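Local coordinates for protein VP1 (PDB 4PCG) that probably serves as the major structural protein of the polyomavirus capsid, assembling into pentamers of jelly-roll subunits that take part in attachment to host cells, at residues Leu92-Gln97 with Ala259-Phe264; Pro127-Gly132 with Thr182-Cys187. All blocks are in the same frame, centred on the assembly; numbering follows the deposited sequence.

Contact 1 of 2, residues Leu92-Gln97 with Ala259-Phe264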
loop_
_atom_site.group_PDB
_atom_site.type_symbol
_atom_site.label_atom_id
_atom_site.label_comp_id
_atom_site.label_asym_id
_atom_site.label_seq_id
_atom_site.Cartn_x
_atom_site.Cartn_y
_atom_site.Cartn_z
ATOM N N LEU B 92 -7.847 -17.965 -1.760
ATOM C CA LEU B 92 -6.815 -18.634 -2.524
ATOM C C LEU B 92 -6.026 -19.587 -1.646
ATOM O O LEU B 92 -5.739 -19.287 -0.470
ATOM C CB LEU B 92 -5.836 -17.619 -3.112
ATOM C CG LEU B 92 -6.277 -16.781 -4.309
ATOM C CD1 LEU B 92 -5.124 -15.998 -4.910
ATOM C CD2 LEU B 92 -6.860 -17.719 -5.349
ATOM N N ILE B 93 -5.656 -20.723 -2.234
ATOM C CA ILE B 93 -4.870 -21.749 -1.576
ATOM C C ILE B 93 -3.468 -21.747 -2.178
ATOM O O ILE B 93 -3.298 -22.012 -3.363
ATOM C CB ILE B 93 -5.497 -23.154 -1.752
ATOM C CG1 ILE B 93 -6.916 -23.147 -1.195
ATOM C CG2 ILE B 93 -4.686 -24.210 -1.050
ATOM C CD1 ILE B 93 -7.713 -24.359 -1.577
ATOM N N PHE B 94 -2.473 -21.447 -1.350
ATOM C CA PHE B 94 -1.090 -21.327 -1.836
ATOM C C PHE B 94 -0.142 -21.528 -0.673
ATOM O O PHE B 94 -0.576 -21.491 0.480
ATOM C CB PHE B 94 -0.874 -19.962 -2.503
ATOM C CG PHE B 94 0.360 -19.892 -3.369
ATOM C CD1 PHE B 94 0.550 -20.811 -4.392
ATOM C CD2 PHE B 94 1.315 -18.926 -3.149
ATOM C CE1 PHE B 94 1.678 -20.754 -5.193
ATOM C CE2 PHE B 94 2.439 -18.860 -3.957
ATOM C CZ PHE B 94 2.617 -19.789 -4.962
ATOM N N THR B 95 1.146 -21.752 -0.986
ATOM C CA THR B 95 2.226 -21.838 -0.017
ATOM C C THR B 95 3.408 -20.991 -0.534
ATOM O O THR B 95 3.530 -20.782 -1.740
ATOM C CB THR B 95 2.737 -23.287 0.096
ATOM O OG1 THR B 95 3.106 -23.731 -1.213
ATOM C CG2 THR B 95 1.652 -24.198 0.673
ATOM N N PRO B 96 4.271 -20.498 0.359
ATOM C CA PRO B 96 5.440 -19.755 -0.104
ATOM C C PRO B 96 6.368 -20.630 -0.929
ATOM O O PRO B 96 6.591 -21.783 -0.581
ATOM C CB PRO B 96 6.115 -19.301 1.190
ATOM C CG PRO B 96 5.600 -20.247 2.225
ATOM C CD PRO B 96 4.230 -20.597 1.825
ATOM N N GLN B 97 6.870 -20.068 -2.034
ATOM C CA GLN B 97 7.791 -20.742 -2.910
ATOM C C GLN B 97 9.188 -20.152 -2.704
ATOM O O GLN B 97 9.391 -18.950 -2.852
ATOM C CB GLN B 97 7.348 -20.571 -4.371
ATOM C CG GLN B 97 5.923 -21.000 -4.645
ATOM C CD GLN B 97 5.697 -22.472 -4.392
ATOM O OE1 GLN B 97 6.321 -23.326 -5.033
ATOM N NE2 GLN B 97 4.791 -22.790 -3.467
ATOM N N ALA B 259 0.471 -20.509 -10.937
ATOM C CA ALA B 259 -0.877 -20.206 -10.490
ATOM C C ALA B 259 -1.036 -20.632 -9.024
ATOM O O ALA B 259 -0.228 -21.383 -8.485
ATOM C CB ALA B 259 -1.898 -20.936 -11.381
ATOM N N ALA B 260 -2.093 -20.150 -8.385
ATOM C CA ALA B 260 -2.472 -20.662 -7.081
ATOM C C ALA B 260 -2.861 -22.139 -7.190
ATOM O O ALA B 260 -3.186 -22.663 -8.282
ATOM C CB ALA B 260 -3.622 -19.822 -6.496
ATOM N N PHE B 261 -2.821 -22.848 -6.074
ATOM C CA PHE B 261 -3.196 -24.273 -6.096
ATOM C C PHE B 261 -4.699 -24.491 -6.252
ATOM O O PHE B 261 -5.147 -25.556 -6.647
ATOM C CB PHE B 261 -2.717 -24.999 -4.846
ATOM C CG PHE B 261 -1.234 -24.931 -4.620
ATOM C CD1 PHE B 261 -0.337 -25.099 -5.672
ATOM C CD2 PHE B 261 -0.733 -24.757 -3.361
ATOM C CE1 PHE B 261 1.030 -25.065 -5.453
ATOM C CE2 PHE B 261 0.635 -24.721 -3.116
ATOM C CZ PHE B 261 1.530 -24.872 -4.168
ATOM N N GLY B 262 -5.470 -23.459 -5.953
ATOM C CA GLY B 262 -6.913 -23.546 -6.064
ATOM C C GLY B 262 -7.548 -22.278 -5.557
ATOM O O GLY B 262 -6.922 -21.510 -4.784
ATOM N N ARG B 263 -8.776 -22.007 -6.000
ATOM C CA ARG B 263 -9.573 -20.957 -5.364
ATOM C C ARG B 263 -10.828 -21.589 -4.782
ATOM O O ARG B 263 -11.626 -22.203 -5.511
ATOM C CB ARG B 263 -9.969 -19.846 -6.347
ATOM C CG ARG B 263 -10.915 -18.817 -5.731
ATOM C CD ARG B 263 -11.229 -17.666 -6.666
ATOM N NE ARG B 263 -10.134 -16.679 -6.791
ATOM C CZ ARG B 263 -9.918 -15.688 -5.937
ATOM N NH1 ARG B 263 -10.684 -15.537 -4.842
ATOM N NH2 ARG B 263 -8.924 -14.838 -6.148
ATOM N N PHE B 264 -10.964 -21.463 -3.461
ATOM C CA PHE B 264 -12.116 -21.945 -2.730
ATOM C C PHE B 264 -13.272 -20.974 -2.885
ATOM O O PHE B 264 -13.059 -19.765 -2.825
ATOM C CB PHE B 264 -11.755 -22.091 -1.245
ATOM C CG PHE B 264 -12.892 -22.502 -0.365
ATOM C CD1 PHE B 264 -13.359 -23.809 -0.368
ATOM C CD2 PHE B 264 -13.477 -21.591 0.521
ATOM C CE1 PHE B 264 -14.406 -24.205 0.451
ATOM C CE2 PHE B 264 -14.512 -21.985 1.352
ATOM C CZ PHE B 264 -14.969 -23.289 1.331
#
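Ile93 holds Gly262 and Phe261 of the second segment by both its N and its O. Ile93 N donates to Gly262 O at 3.0 Å. Phe261 N donates to Ile93 O at 2.9 Å, with a bent N-H...O angle of 139°. In register, Leu92 faces Arg263 as an antiparallel non-hydrogen-bonded pair.

Aromatic contacts follow from Phe94 onward. Phe94 brings CD1 over the centre of one face of the Phe261 ring, with planes inclined at 46°, so the pair is neither a stack nor an edge-to-face contact. Its CG lies opposite the backbone N (chi1 -163°), which carries the ring back to the other segment, where CD1 also meets Ala260 CA. Thr95 OG1 lies 3.3 Å from Phe261 CE2, near the ring plane. Gln97 NE2 donates to Thr95 O at 2.9 Å; Gln97 OE1 is taken by Ser100.

The pairing belongs to the VP1 jelly roll: strand 79-93 runs antiparallel to strand 256-274. A second subunit reaches the same place, its Ser178 OG bonding Phe94 O and its Ser156 packing on Phe261.

Apolar and charged groups meet around Leu92, whose CD2 lies over one face of the Arg263 guanidinium, 3.6 Å from Arg263 NH2, and touches Ala260 CB at 4.0 Å. The bend of the Arg263 chain at chi3 turns the guanidinium back beside Leu92, and a salt bridge from NH2 to Asp234 secures it.

Contact 2 of 2, residues Pro127-Gly132 with Thr182-Cys187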
loop_
_atom_site.group_PDB
_atom_site.type_symbol
_atom_site.label_atom_id
_atom_site.label_comp_id
_atom_site.label_asym_id
_atom_site.label_seq_id
_atom_site.Cartn_x
_atom_site.Cartn_y
_atom_site.Cartn_z
ATOM N N PRO B 127 -22.972 -17.968 -17.762
ATOM C CA PRO B 127 -21.519 -17.824 -17.949
ATOM C C PRO B 127 -21.009 -16.381 -18.001
ATOM O O PRO B 127 -21.719 -15.465 -18.414
ATOM C CB PRO B 127 -21.281 -18.486 -19.306
ATOM C CG PRO B 127 -22.422 -19.404 -19.524
ATOM C CD PRO B 127 -23.601 -18.745 -18.845
ATOM N N LEU B 128 -19.748 -16.208 -17.628
ATOM C CA LEU B 128 -19.081 -14.924 -17.626
ATOM C C LEU B 128 -18.987 -14.381 -19.046
ATOM O O LEU B 128 -18.471 -15.069 -19.936
ATOM C CB LEU B 128 -17.664 -15.079 -17.061
ATOM C CG LEU B 128 -16.829 -13.799 -16.959
ATOM C CD1 LEU B 128 -17.400 -12.850 -15.912
ATOM C CD2 LEU B 128 -15.381 -14.127 -16.674
ATOM N N ASP B 129 -19.462 -13.161 -19.247
ATOM C CA ASP B 129 -19.301 -12.463 -20.520
ATOM C C ASP B 129 -17.899 -11.854 -20.572
ATOM O O ASP B 129 -17.445 -11.208 -19.585
ATOM C CB ASP B 129 -20.336 -11.365 -20.659
ATOM C CG ASP B 129 -21.759 -11.892 -20.636
ATOM O OD1 ASP B 129 -22.118 -12.609 -21.598
ATOM O OD2 ASP B 129 -22.534 -11.536 -19.698
ATOM N N VAL B 130 -17.202 -12.094 -21.681
ATOM C CA VAL B 130 -15.821 -11.575 -21.848
ATOM C C VAL B 130 -15.621 -10.881 -23.204
ATOM O O VAL B 130 -16.392 -11.092 -24.153
ATOM C CB VAL B 130 -14.752 -12.676 -21.689
ATOM C CG1 VAL B 130 -14.587 -13.080 -20.221
ATOM C CG2 VAL B 130 -15.059 -13.887 -22.565
ATOM N N ILE B 131 -14.552 -10.086 -23.276
ATOM C CA ILE B 131 -14.161 -9.352 -24.448
ATOM C C ILE B 131 -12.745 -9.876 -24.763
ATOM O O ILE B 131 -11.914 -9.939 -23.868
ATOM C CB ILE B 131 -14.059 -7.845 -24.193
ATOM C CG1 ILE B 131 -15.368 -7.248 -23.665
ATOM C CG2 ILE B 131 -13.694 -7.108 -25.491
ATOM C CD1 ILE B 131 -15.231 -5.826 -23.128
ATOM N N GLY B 132 -12.512 -10.260 -26.002
ATOM C CA GLY B 132 -11.201 -10.820 -26.404
ATOM C C GLY B 132 -10.459 -9.848 -27.274
ATOM O O GLY B 132 -10.954 -9.434 -28.331
ATOM N N THR B 182 -20.037 -4.258 -19.902
ATOM C CA THR B 182 -21.275 -3.903 -20.572
ATOM C C THR B 182 -22.298 -5.023 -20.478
ATOM O O THR B 182 -23.429 -4.820 -20.852
ATOM C CB THR B 182 -21.105 -3.550 -22.068
ATOM O OG1 THR B 182 -20.842 -4.740 -22.821
ATOM C CG2 THR B 182 -20.020 -2.465 -22.271
ATOM N N ARG B 183 -21.908 -6.191 -19.985
ATOM C CA ARG B 183 -22.813 -7.329 -19.815
ATOM C C ARG B 183 -22.734 -7.826 -18.362
ATOM O O ARG B 183 -22.673 -6.995 -17.435
ATOM C CB ARG B 183 -22.543 -8.397 -20.887
ATOM C CG ARG B 183 -22.681 -7.830 -22.300
ATOM C CD ARG B 183 -22.423 -8.872 -23.388
ATOM N NE ARG B 183 -22.672 -8.288 -24.684
ATOM C CZ ARG B 183 -22.739 -8.946 -25.846
ATOM N NH1 ARG B 183 -22.550 -10.250 -25.925
ATOM N NH2 ARG B 183 -23.002 -8.269 -26.946
ATOM N N ASN B 184 -22.694 -9.129 -18.141
ATOM C CA ASN B 184 -22.598 -9.688 -16.793
ATOM C C ASN B 184 -23.648 -9.158 -15.842
ATOM O O ASN B 184 -23.361 -8.918 -14.656
ATOM C CB ASN B 184 -21.195 -9.525 -16.250
ATOM C CG ASN B 184 -20.214 -10.430 -16.993
ATOM O OD1 ASN B 184 -20.400 -11.640 -17.006
ATOM N ND2 ASN B 184 -19.187 -9.850 -17.609
ATOM N N GLU B 185 -24.864 -9.060 -16.367
ATOM C CA GLU B 185 -25.981 -8.491 -15.618
ATOM C C GLU B 185 -26.267 -9.205 -14.289
ATOM O O GLU B 185 -26.574 -8.573 -13.272
ATOM C CB GLU B 185 -27.266 -8.475 -16.492
ATOM C CG GLU B 185 -27.207 -7.508 -17.676
ATOM C CD GLU B 185 -26.445 -8.001 -18.935
ATOM O OE1 GLU B 185 -26.476 -7.273 -19.959
ATOM O OE2 GLU B 185 -25.831 -9.094 -18.944
ATOM N N ASN B 186 -26.215 -10.506 -14.300
ATOM C CA ASN B 186 -26.690 -11.260 -13.117
ATOM C C ASN B 186 -25.464 -12.033 -12.656
ATOM O O ASN B 186 -25.460 -13.242 -12.505
ATOM C CB ASN B 186 -27.839 -12.144 -13.607
ATOM C CG ASN B 186 -28.412 -13.082 -12.549
ATOM O OD1 ASN B 186 -28.598 -12.724 -11.388
ATOM N ND2 ASN B 186 -28.731 -14.288 -12.981
ATOM N N CYS B 187 -24.398 -11.268 -12.443
ATOM C CA CYS B 187 -23.094 -11.800 -12.070
ATOM C C CYS B 187 -22.358 -10.734 -11.276
ATOM O O CYS B 187 -22.555 -9.553 -11.527
ATOM C CB CYS B 187 -22.355 -12.130 -13.331
ATOM S SG CYS B 187 -20.593 -12.390 -13.202
HETATM O O HOH W 1 -22.243 -13.495 -16.401
HETATM O O HOH W 2 -21.149 -12.152 -24.122
HETATM O O HOH W 3 -24.930 -12.094 -18.994
#
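Asn184 and Asp129 grip each other through three hydrogen bonds. The Asn184 amide spans the Asp129 backbone: OD1 accepts from Asp129 N at 2.9 Å, and ND2 donates to Asp129 O at 3.0 Å, both nearly straight (164° and 162°), with Asp129 O close to the amide plane. The carboxylate answers in return, Asp129 OD2 taking Asn184 N at 2.9 Å on its anti side, tilted out of the carboxylate plane. Asn184 thus uses both ends of its amide on one residue, which should fix the rotation of the group.

Around this core, Leu128 CD1 rests 3.4 Å from Asn184 OD1 and also meets Cys187 SG, while Arg183 CB packs 3.4 Å from Asp129 OD2. One water links Asp129 OD1 to Arg183 NH1. Another donates to both Asp129 OD2 and Glu185 OE2; lying between two carboxylates 4.2 Å apart at these oxygens, it probably eases their repulsion.

Further out, Asp180 O accepts a second bond from Asn184 ND2, steadying the amide. Strand 129-132 is the middle strand of a small antiparallel sheet between 163-166 and 177-179; the 182-187 loop leaves that sheet and leads into strand 187-194, while Leu128 packs against strands 117-124 and 227-239.

Contact 1 is buried throughout, whereas contact 2 is partly buried, with Arg183 and Glu185 exposed. They lie on opposite sides of the chain's centre, their own centres about 25 Å apart, and share no strand: contact 1 pairs strands 79-93 and 256-274 of the large sheet, and contact 2 joins the middle strand of a small sheet to a loop. The chemistry differs accordingly. Backbone pairing and apolar or aromatic packing carry the first, with one aliphatic side chain laid on a guanidinium, while side-chain-to-backbone bonds and bridging waters carry the second. Both reach subunit boundaries: Ile131 of contact 2 packs on Ile93 of a neighbouring subunit, a residue that in its own chain belongs to contact 1.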